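Local coordinates for translation initiation factor eIF2b-like protein (Chaetomium thermophilum, PDB 4ZEM), which probably serves as the beta subunit of eIF2B, the guanine nucleotide exchange factor that acts on eIF2 in translation initiation, at residues 267-277 and 302-313; 180-188 and 360-368. All blocks are in the same frame, centred on the assembly; numbering follows the deposited sequence. Where two conformers were deposited one is given.

Interaction 1: 267-277 and 302-313; sequences KVIFGAKAVYQ and IALCGVYKFCPE
Ile302 lies beside Ile269 in a parallel pair of strands. Its N donates to Val268 O, and its O accepts from Phe270 N at 2.9 Å. The ladder continues with a nearly straight bond from Leu304 N to Phe270 O (2.8 Å, 177° at the hydrogen), then with Ala272 N to Leu304 O. On one face, Ile269 CG2 meets Leu304 CD1 at 3.7 Å. Phe270 points to the other face, where Ala287, Ala290 and Ala291 of helix 287-296 receive its ring.

Beyond Ala272 the chains part, and they pair again two residues out of step. Val275 N donates to Lys309 O at 3.0 Å, and Cys311 N to Val275 O at 2.7 Å. Val275 CB sits over one face of the Phe310 ring, 4.2 Å from its centroid. With CG1 anti to the backbone N (chi1 177°), CG2 lies beside that N and also reaches the ring. Tyr376 of helix 372-379 meets the same ring. Lys309 curls back and makes a weak bond from NZ to Ala272 O, but its salt bridge is with Asp43.

At the far end Gln277 N bonds to Glu313 O at 3.0 Å. The Gln277 side chain lies against the Pro312-Glu313 peptide, with CG 3.5 Å from Pro312 C. With an alanine here that peptide would probably lose the packing of CG and the amide, leaving a gap on that side.

Strands 267-271 and 301-304 are neighbours in the mostly parallel central sheet, and helix 287-296 lies in the connection between them, consistent with the family's Rossmann-like fold.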
loop_
_atom_site.group_PDB
_atom_site.type_symbol
_atom_site.label_atom_id
_atom_site.label_comp_id
_atom_site.label_asym_id
_atom_site.label_seq_id
_atom_site.Cartn_x
_atom_site.Cartn_y
_atom_site.Cartn_z
ATOM N N LYS A 267 -19.883 14.353 -3.734
ATOM C CA LYS A 267 -19.042 13.477 -2.932
ATOM C C LYS A 267 -17.608 13.982 -2.885
ATOM O O LYS A 267 -17.172 14.735 -3.757
ATOM C CB LYS A 267 -19.066 12.046 -3.474
ATOM C CG LYS A 267 -18.709 11.927 -4.943
ATOM C CD LYS A 267 -19.323 10.673 -5.544
ATOM C CE LYS A 267 -20.829 10.661 -5.363
ATOM N NZ LYS A 267 -21.447 9.469 -5.996
ATOM N N VAL A 268 -16.893 13.559 -1.849
ATOM C CA VAL A 268 -15.494 13.907 -1.644
ATOM C C VAL A 268 -14.645 12.649 -1.676
ATOM O O VAL A 268 -14.965 11.659 -1.016
ATOM C CB VAL A 268 -15.270 14.629 -0.300
ATOM C CG1 VAL A 268 -13.799 14.958 -0.128
ATOM C CG2 VAL A 268 -16.123 15.898 -0.212
ATOM N N ILE A 269 -13.554 12.699 -2.432
ATOM C CA ILE A 269 -12.667 11.554 -2.603
ATOM C C ILE A 269 -11.247 11.888 -2.146
ATOM O O ILE A 269 -10.708 12.930 -2.503
ATOM C CB ILE A 269 -12.663 11.076 -4.070
ATOM C CG1 ILE A 269 -14.056 10.581 -4.457
ATOM C CG2 ILE A 269 -11.658 9.959 -4.276
ATOM C CD1 ILE A 269 -14.153 10.056 -5.871
ATOM N N PHE A 270 -10.650 10.988 -1.361
ATOM C CA PHE A 270 -9.267 11.142 -0.906
ATOM C C PHE A 270 -8.428 9.919 -1.217
ATOM O O PHE A 270 -8.918 8.788 -1.219
ATOM C CB PHE A 270 -9.177 11.315 0.621
ATOM C CG PHE A 270 -9.874 12.512 1.171
ATOM C CD1 PHE A 270 -11.100 12.380 1.797
ATOM C CD2 PHE A 270 -9.277 13.756 1.134
ATOM C CE1 PHE A 270 -11.739 13.474 2.335
ATOM C CE2 PHE A 270 -9.911 14.856 1.677
ATOM C CZ PHE A 270 -11.144 14.716 2.275
ATOM N N GLY A 271 -7.142 10.143 -1.447
ATOM C CA GLY A 271 -6.216 9.034 -1.480
ATOM C C GLY A 271 -5.753 8.848 -0.044
ATOM O O GLY A 271 -5.439 9.820 0.646
ATOM N N ALA A 272 -5.702 7.611 0.419
ATOM C CA ALA A 272 -5.198 7.355 1.756
ATOM C C ALA A 272 -3.760 6.879 1.643
ATOM O O ALA A 272 -3.457 6.011 0.823
ATOM C CB ALA A 272 -6.048 6.325 2.475
ATOM N N LYS A 273 -2.876 7.463 2.448
ATOM C CA LYS A 273 -1.502 6.980 2.550
ATOM C C LYS A 273 -1.462 5.674 3.343
ATOM O O LYS A 273 -0.593 4.834 3.124
ATOM C CB LYS A 273 -0.587 8.012 3.208
ATOM C CG LYS A 273 -0.348 9.280 2.414
ATOM C CD LYS A 273 0.131 10.395 3.341
ATOM C CE LYS A 273 0.620 11.608 2.568
ATOM N NZ LYS A 273 -0.327 11.986 1.492
ATOM N N ALA A 274 -2.387 5.533 4.289
ATOM C CA ALA A 274 -2.503 4.317 5.087
ATOM C C ALA A 274 -3.892 4.170 5.698
ATOM O O ALA A 274 -4.606 5.156 5.899
ATOM C CB ALA A 274 -1.449 4.306 6.190
ATOM N N VAL A 275 -4.254 2.935 6.028
ATOM C CA VAL A 275 -5.499 2.672 6.739
ATOM C C VAL A 275 -5.150 1.978 8.050
ATOM O O VAL A 275 -4.189 1.217 8.116
ATOM C CB VAL A 275 -6.463 1.794 5.914
ATOM C CG1 VAL A 275 -7.737 1.470 6.711
ATOM C CG2 VAL A 275 -6.819 2.486 4.622
ATOM N N TYR A 276 -5.928 2.238 9.093
ATOM C CA TYR A 276 -5.686 1.614 10.380
ATOM C C TYR A 276 -6.833 0.699 10.787
ATOM O O TYR A 276 -7.930 0.763 10.227
ATOM C CB TYR A 276 -5.443 2.684 11.438
ATOM C CG TYR A 276 -4.229 3.524 11.134
ATOM C CD1 TYR A 276 -4.354 4.783 10.553
ATOM C CD2 TYR A 276 -2.948 3.044 11.400
ATOM C CE1 TYR A 276 -3.237 5.548 10.264
ATOM C CE2 TYR A 276 -1.826 3.802 11.119
ATOM C CZ TYR A 276 -1.974 5.053 10.549
ATOM O OH TYR A 276 -0.859 5.808 10.264
ATOM N N GLN A 277 -6.562 -0.156 11.765
ATOM C CA GLN A 277 -7.511 -1.167 12.207
ATOM C C GLN A 277 -8.828 -0.575 12.698
ATOM O O GLN A 277 -9.883 -1.180 12.541
ATOM C CB GLN A 277 -6.872 -2.000 13.315
ATOM C CG GLN A 277 -5.778 -2.919 12.811
ATOM C CD GLN A 277 -5.313 -3.891 13.864
ATOM O OE1 GLN A 277 -5.097 -3.512 15.016
ATOM N NE2 GLN A 277 -5.150 -5.153 13.479
ATOM N N ILE A 302 -15.189 9.299 0.535
ATOM C CA ILE A 302 -14.673 8.053 -0.014
ATOM C C ILE A 302 -13.153 8.063 0.029
ATOM O O ILE A 302 -12.504 8.989 -0.478
ATOM C CB ILE A 302 -15.131 7.798 -1.485
ATOM C CG1 ILE A 302 -16.654 7.766 -1.617
ATOM C CG2 ILE A 302 -14.576 6.488 -2.005
ATOM C CD1 ILE A 302 -17.283 9.093 -1.962
ATOM N N ALA A 303 -12.586 7.018 0.621
ATOM C CA ALA A 303 -11.140 6.886 0.688
ATOM C C ALA A 303 -10.683 5.792 -0.260
ATOM O O ALA A 303 -11.146 4.648 -0.181
ATOM C CB ALA A 303 -10.698 6.574 2.104
ATOM N N LEU A 304 -9.781 6.154 -1.164
ATOM C CA LEU A 304 -9.202 5.192 -2.092
ATOM C C LEU A 304 -7.978 4.592 -1.437
ATOM O O LEU A 304 -7.046 5.315 -1.085
ATOM C CB LEU A 304 -8.824 5.849 -3.420
ATOM C CG LEU A 304 -9.839 5.861 -4.562
ATOM C CD1 LEU A 304 -11.221 6.254 -4.088
ATOM C CD2 LEU A 304 -9.354 6.786 -5.653
ATOM N N CYS A 305 -8.001 3.284 -1.212
ATOM C CA CYS A 305 -6.851 2.603 -0.625
ATOM C C CYS A 305 -6.757 1.135 -1.022
ATOM O O CYS A 305 -7.717 0.383 -0.878
ATOM C CB CYS A 305 -6.918 2.716 0.896
ATOM S SG CYS A 305 -8.591 2.458 1.529
ATOM N N GLY A 306 -5.583 0.718 -1.474
ATOM C CA GLY A 306 -5.334 -0.683 -1.751
ATOM C C GLY A 306 -5.056 -1.381 -0.436
ATOM O O GLY A 306 -4.599 -0.748 0.519
ATOM N N VAL A 307 -5.346 -2.677 -0.382
ATOM C CA VAL A 307 -5.202 -3.465 0.841
ATOM C C VAL A 307 -3.761 -3.476 1.366
ATOM O O VAL A 307 -3.535 -3.551 2.575
ATOM C CB VAL A 307 -5.706 -4.914 0.608
ATOM C CG1 VAL A 307 -5.450 -5.802 1.808
ATOM C CG2 VAL A 307 -7.188 -4.890 0.268
ATOM N N TYR A 308 -2.787 -3.376 0.466
ATOM C CA TYR A 308 -1.392 -3.332 0.891
ATOM C C TYR A 308 -1.095 -2.091 1.747
ATOM O O TYR A 308 -0.093 -2.047 2.455
ATOM C CB TYR A 308 -0.437 -3.403 -0.313
ATOM C CG TYR A 308 -0.345 -2.165 -1.169
ATOM C CD1 TYR A 308 0.694 -1.261 -0.998
ATOM C CD2 TYR A 308 -1.282 -1.907 -2.168
ATOM C CE1 TYR A 308 0.798 -0.130 -1.786
ATOM C CE2 TYR A 308 -1.189 -0.771 -2.964
ATOM C CZ TYR A 308 -0.148 0.112 -2.767
ATOM O OH TYR A 308 -0.047 1.243 -3.545
ATOM N N LYS A 309 -1.950 -1.078 1.668
ATOM C CA LYS A 309 -1.782 0.092 2.520
ATOM C C LYS A 309 -2.514 -0.043 3.869
ATOM O O LYS A 309 -2.466 0.863 4.704
ATOM C CB LYS A 309 -2.223 1.346 1.762
ATOM C CG LYS A 309 -1.433 1.493 0.472
ATOM C CD LYS A 309 -0.958 2.896 0.168
ATOM C CE LYS A 309 -1.931 3.663 -0.690
ATOM N NZ LYS A 309 -1.325 4.953 -1.123
ATOM N N PHE A 310 -3.169 -1.180 4.089
ATOM C CA PHE A 310 -3.811 -1.462 5.378
ATOM C C PHE A 310 -2.786 -1.782 6.470
ATOM O O PHE A 310 -2.172 -2.851 6.446
ATOM C CB PHE A 310 -4.781 -2.637 5.259
ATOM C CG PHE A 310 -6.131 -2.272 4.707
ATOM C CD1 PHE A 310 -6.254 -1.388 3.646
ATOM C CD2 PHE A 310 -7.283 -2.817 5.253
ATOM C CE1 PHE A 310 -7.503 -1.056 3.136
ATOM C CE2 PHE A 310 -8.530 -2.488 4.750
ATOM C CZ PHE A 310 -8.640 -1.603 3.690
ATOM N N CYS A 311 -2.616 -0.882 7.437
ATOM C CA CYS A 311 -1.694 -1.140 8.541
ATOM C C CYS A 311 -2.434 -1.879 9.651
ATOM O O CYS A 311 -3.482 -1.424 10.102
ATOM C CB CYS A 311 -1.111 0.166 9.087
ATOM S SG CYS A 311 -0.074 1.087 7.937
ATOM N N PRO A 312 -1.855 -2.987 10.140
ATOM C CA PRO A 312 -2.497 -3.887 11.109
ATOM C C PRO A 312 -2.361 -3.424 12.552
ATOM O O PRO A 312 -2.302 -4.240 13.472
ATOM C CB PRO A 312 -1.753 -5.216 10.905
ATOM C CG PRO A 312 -0.617 -4.928 9.935
ATOM C CD PRO A 312 -0.502 -3.444 9.799
ATOM N N GLU A 313 -2.227 -2.119 12.726
ATOM C CA GLU A 313 -2.124 -1.495 14.039
ATOM C C GLU A 313 -3.246 -0.483 14.274
ATOM O O GLU A 313 -3.977 -0.117 13.350
ATOM C CB GLU A 313 -0.766 -0.832 14.202
ATOM C CG GLU A 313 -0.542 0.327 13.260
ATOM C CD GLU A 313 0.894 0.789 13.264
ATOM O OE1 GLU A 313 1.786 -0.068 13.082
ATOM O OE2 GLU A 313 1.131 2.000 13.460
#

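Interaction 2: 180-188 and 360-368; sequences QIASFAEIQ and YLTNLGPQT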
loop_
_atom_site.group_PDB
_atom_site.type_symbol
_atom_site.label_atom_id
_atom_site.label_comp_id
_atom_site.label_asym_id
_atom_site.label_seq_id
_atom_site.Cartn_x
_atom_site.Cartn_y
_atom_site.Cartn_z
ATOM N N GLN A 180 -7.459 -1.878 -10.244
ATOM C CA GLN A 180 -8.535 -2.624 -9.614
ATOM C C GLN A 180 -9.468 -1.674 -8.875
ATOM O O GLN A 180 -10.687 -1.823 -8.936
ATOM C CB GLN A 180 -7.979 -3.696 -8.685
ATOM C CG GLN A 180 -7.461 -4.894 -9.445
ATOM C CD GLN A 180 -6.677 -5.839 -8.573
ATOM O OE1 GLN A 180 -6.254 -5.482 -7.475
ATOM N NE2 GLN A 180 -6.457 -7.050 -9.066
ATOM N N ILE A 181 -8.893 -0.689 -8.191
ATOM C CA ILE A 181 -9.694 0.321 -7.511
ATOM C C ILE A 181 -10.517 1.112 -8.535
ATOM O O ILE A 181 -11.713 1.357 -8.335
ATOM C CB ILE A 181 -8.807 1.272 -6.687
ATOM C CG1 ILE A 181 -8.174 0.509 -5.513
ATOM C CG2 ILE A 181 -9.612 2.461 -6.192
ATOM C CD1 ILE A 181 -7.161 1.310 -4.715
ATOM N N ALA A 182 -9.885 1.457 -9.655
ATOM C CA ALA A 182 -10.543 2.216 -10.718
ATOM C C ALA A 182 -11.668 1.439 -11.408
ATOM O O ALA A 182 -12.533 2.048 -12.023
ATOM C CB ALA A 182 -9.519 2.673 -11.755
ATOM N N SER A 183 -11.645 0.109 -11.342
ATOM C CA SER A 183 -12.699 -0.694 -11.979
ATOM C C SER A 183 -14.052 -0.505 -11.282
ATOM O O SER A 183 -15.085 -0.901 -11.808
ATOM C CB SER A 183 -12.337 -2.188 -12.019
ATOM O OG SER A 183 -12.170 -2.741 -10.728
ATOM N N PHE A 184 -14.042 0.068 -10.086
ATOM C CA PHE A 184 -15.290 0.325 -9.372
ATOM C C PHE A 184 -15.768 1.765 -9.533
ATOM O O PHE A 184 -16.743 2.170 -8.906
ATOM C CB PHE A 184 -15.133 -0.023 -7.892
ATOM C CG PHE A 184 -14.878 -1.479 -7.654
ATOM C CD1 PHE A 184 -13.582 -1.950 -7.468
ATOM C CD2 PHE A 184 -15.930 -2.386 -7.663
ATOM C CE1 PHE A 184 -13.339 -3.304 -7.275
ATOM C CE2 PHE A 184 -15.693 -3.742 -7.466
ATOM C CZ PHE A 184 -14.393 -4.202 -7.273
ATOM N N ALA A 185 -15.084 2.529 -10.380
ATOM C CA ALA A 185 -15.398 3.944 -10.562
ATOM C C ALA A 185 -16.840 4.183 -11.031
ATOM O O ALA A 185 -17.509 5.074 -10.514
ATOM C CB ALA A 185 -14.431 4.570 -11.540
ATOM N N GLU A 186 -17.315 3.402 -12.003
ATOM C CA GLU A 186 -18.669 3.593 -12.530
ATOM C C GLU A 186 -19.738 3.362 -11.461
ATOM O O GLU A 186 -20.827 3.929 -11.527
ATOM C CB GLU A 186 -18.927 2.685 -13.737
ATOM C CG GLU A 186 -18.437 1.262 -13.579
ATOM C CD GLU A 186 -18.543 0.468 -14.868
ATOM O OE1 GLU A 186 -19.652 0.398 -15.444
ATOM O OE2 GLU A 186 -17.514 -0.082 -15.308
ATOM N N ILE A 187 -19.428 2.508 -10.493
ATOM C CA ILE A 187 -20.294 2.280 -9.343
ATOM C C ILE A 187 -20.312 3.479 -8.388
ATOM O O ILE A 187 -21.356 3.832 -7.844
ATOM C CB ILE A 187 -19.873 1.003 -8.581
ATOM C CG1 ILE A 187 -20.138 -0.224 -9.452
ATOM C CG2 ILE A 187 -20.629 0.870 -7.269
ATOM C CD1 ILE A 187 -19.681 -1.517 -8.836
ATOM N N GLN A 188 -19.148 4.084 -8.167
ATOM C CA GLN A 188 -19.036 5.224 -7.258
ATOM C C GLN A 188 -19.484 6.562 -7.840
ATOM O O GLN A 188 -20.092 7.361 -7.125
ATOM C CB GLN A 188 -17.598 5.349 -6.751
ATOM C CG GLN A 188 -17.308 4.433 -5.580
ATOM C CD GLN A 188 -18.231 4.710 -4.413
ATOM O OE1 GLN A 188 -18.343 5.849 -3.962
ATOM N NE2 GLN A 188 -18.908 3.673 -3.926
ATOM N N TYR A 360 -14.496 2.866 2.243
ATOM C CA TYR A 360 -13.110 2.520 1.964
ATOM C C TYR A 360 -13.136 1.792 0.640
ATOM O O TYR A 360 -13.621 0.664 0.550
ATOM C CB TYR A 360 -12.507 1.632 3.054
ATOM C CG TYR A 360 -12.630 2.222 4.431
ATOM C CD1 TYR A 360 -13.787 2.037 5.183
ATOM C CD2 TYR A 360 -11.607 2.987 4.971
ATOM C CE1 TYR A 360 -13.916 2.586 6.435
ATOM C CE2 TYR A 360 -11.728 3.543 6.227
ATOM C CZ TYR A 360 -12.881 3.336 6.956
ATOM O OH TYR A 360 -13.007 3.884 8.209
ATOM N N LEU A 361 -12.636 2.437 -0.399
ATOM C CA LEU A 361 -12.699 1.832 -1.714
ATOM C C LEU A 361 -11.373 1.147 -2.013
ATOM O O LEU A 361 -10.340 1.797 -2.183
ATOM C CB LEU A 361 -13.055 2.881 -2.774
ATOM C CG LEU A 361 -13.230 2.373 -4.205
ATOM C CD1 LEU A 361 -14.104 1.157 -4.221
ATOM C CD2 LEU A 361 -13.856 3.450 -5.056
ATOM N N THR A 362 -11.426 -0.178 -2.094
ATOM C CA THR A 362 -10.224 -0.998 -2.203
ATOM C C THR A 362 -10.199 -1.794 -3.502
ATOM O O THR A 362 -11.175 -1.810 -4.249
ATOM C CB THR A 362 -10.119 -1.988 -1.016
ATOM O OG1 THR A 362 -11.060 -3.058 -1.201
ATOM C CG2 THR A 362 -10.422 -1.290 0.296
ATOM N N ASN A 363 -9.088 -2.471 -3.757
ATOM C CA ASN A 363 -8.974 -3.350 -4.918
ATOM C C ASN A 363 -10.020 -4.464 -4.892
ATOM O O ASN A 363 -10.346 -5.048 -5.925
ATOM C CB ASN A 363 -7.575 -3.955 -5.003
ATOM C CG ASN A 363 -7.016 -4.315 -3.646
ATOM O OD1 ASN A 363 -6.873 -3.459 -2.770
ATOM N ND2 ASN A 363 -6.753 -5.599 -3.441
ATOM N N LEU A 364 -10.486 -4.792 -3.691
ATOM C CA LEU A 364 -11.574 -5.747 -3.481
ATOM C C LEU A 364 -12.969 -5.123 -3.659
ATOM O O LEU A 364 -13.970 -5.829 -3.719
ATOM C CB LEU A 364 -11.451 -6.367 -2.089
ATOM C CG LEU A 364 -10.092 -7.015 -1.819
ATOM C CD1 LEU A 364 -10.031 -7.605 -0.416
ATOM C CD2 LEU A 364 -9.806 -8.074 -2.877
ATOM N N GLY A 365 -13.035 -3.797 -3.671
ATOM C CA GLY A 365 -14.298 -3.100 -3.831
ATOM C C GLY A 365 -14.548 -2.151 -2.672
ATOM O O GLY A 365 -13.742 -2.072 -1.738
ATOM N N PRO A 366 -15.677 -1.432 -2.710
ATOM C CA PRO A 366 -16.016 -0.508 -1.622
ATOM C C PRO A 366 -16.346 -1.263 -0.337
ATOM O O PRO A 366 -16.976 -2.317 -0.391
ATOM C CB PRO A 366 -17.234 0.239 -2.175
ATOM C CG PRO A 366 -17.856 -0.743 -3.114
ATOM C CD PRO A 366 -16.694 -1.418 -3.776
ATOM N N GLN A 367 -15.885 -0.744 0.799
ATOM C CA GLN A 367 -16.069 -1.410 2.091
ATOM C C GLN A 367 -16.512 -0.415 3.152
ATOM O O GLN A 367 -16.225 0.781 3.044
ATOM C CB GLN A 367 -14.773 -2.095 2.549
ATOM C CG GLN A 367 -14.057 -2.896 1.469
ATOM C CD GLN A 367 -14.650 -4.271 1.251
ATOM O OE1 GLN A 367 -15.269 -4.846 2.147
ATOM N NE2 GLN A 367 -14.475 -4.801 0.045
ATOM N N THR A 368 -17.219 -0.906 4.170
ATOM C CA THR A 368 -17.514 -0.099 5.353
ATOM C C THR A 368 -16.502 -0.438 6.448
ATOM O O THR A 368 -15.741 -1.398 6.317
ATOM C CB THR A 368 -18.933 -0.341 5.880
ATOM O OG1 THR A 368 -19.033 -1.675 6.393
ATOM C CG2 THR A 368 -19.956 -0.141 4.770
#
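The Phe184 ring lies flat over the backbone of Gly365. Gly365 CA stands over one ring face, 3.7 Å from the centroid and 16° off the normal, so this is a CH-pi contact. Pro366 CD lies over a face too, 4.1 Å from Phe184 CD2, and the two side chains cross at about a right angle. Asn363 O approaches the ring at its edge, 3.7 Å from Phe184 CE1.

Leu361 packs next to Phe184, against its CB. The CB of Leu361 points toward 180-188, and with CG anti to the backbone N (chi1 -177°) the two methyls are spread over Phe184 and Gln188. CD1 meets Phe184 CB, CD2 meets Gln188 CG at 3.6 Å, and CG meets Ile181 CG2. Leu361 and Gln188 run past each other in opposite directions.

Residues 360-367 form a beta hairpin closed by a type I turn from Thr362 to Gly365. Gly365 O accepts from both Thr362 N and Thr362 OG1, the latter in the carbonyl plane on a lone pair. Phe184 is at the N-cap position of helix 185-188, within the type I turn from Ala182 to Ala185. Its CB points toward the hairpin.

At the turn, Ile181 CG1 packs on the peptide before Asn363, 3.6 Å from Asn363 N. The amide planes of Gln180 and Asn363 are nearly parallel, 12° apart, though the side chains cross obliquely and no hydrogen bond joins them. Gln180 OE1 instead lies 3.2 Å from Asn363 CB, while Asn363 OD1 accepts from Val307 N.

Interactions 1 and 2 have centres 12 Å apart and meet through one mixed sheet. Strand 301-304 pairs with 267-271 on one side and with 359-362 on the other. Leu361 N lies 2.7 Å from Ala303 O, a probable hydrogen bond. The face bearing Ile302 and Leu304 also receives interaction 2: Ile181 touches Leu304, Gln188 touches Ile302, and Leu361 touches both strand residues. A second tie runs from Lys267 NZ to Gln188 O at 2.7 Å, also a probable hydrogen bond. Asp193 forms a salt bridge with the same lysine. Just past strand 301-304, Cys305 O packs 3.4 Å from CB of Thr362, at the end of strand 359-362.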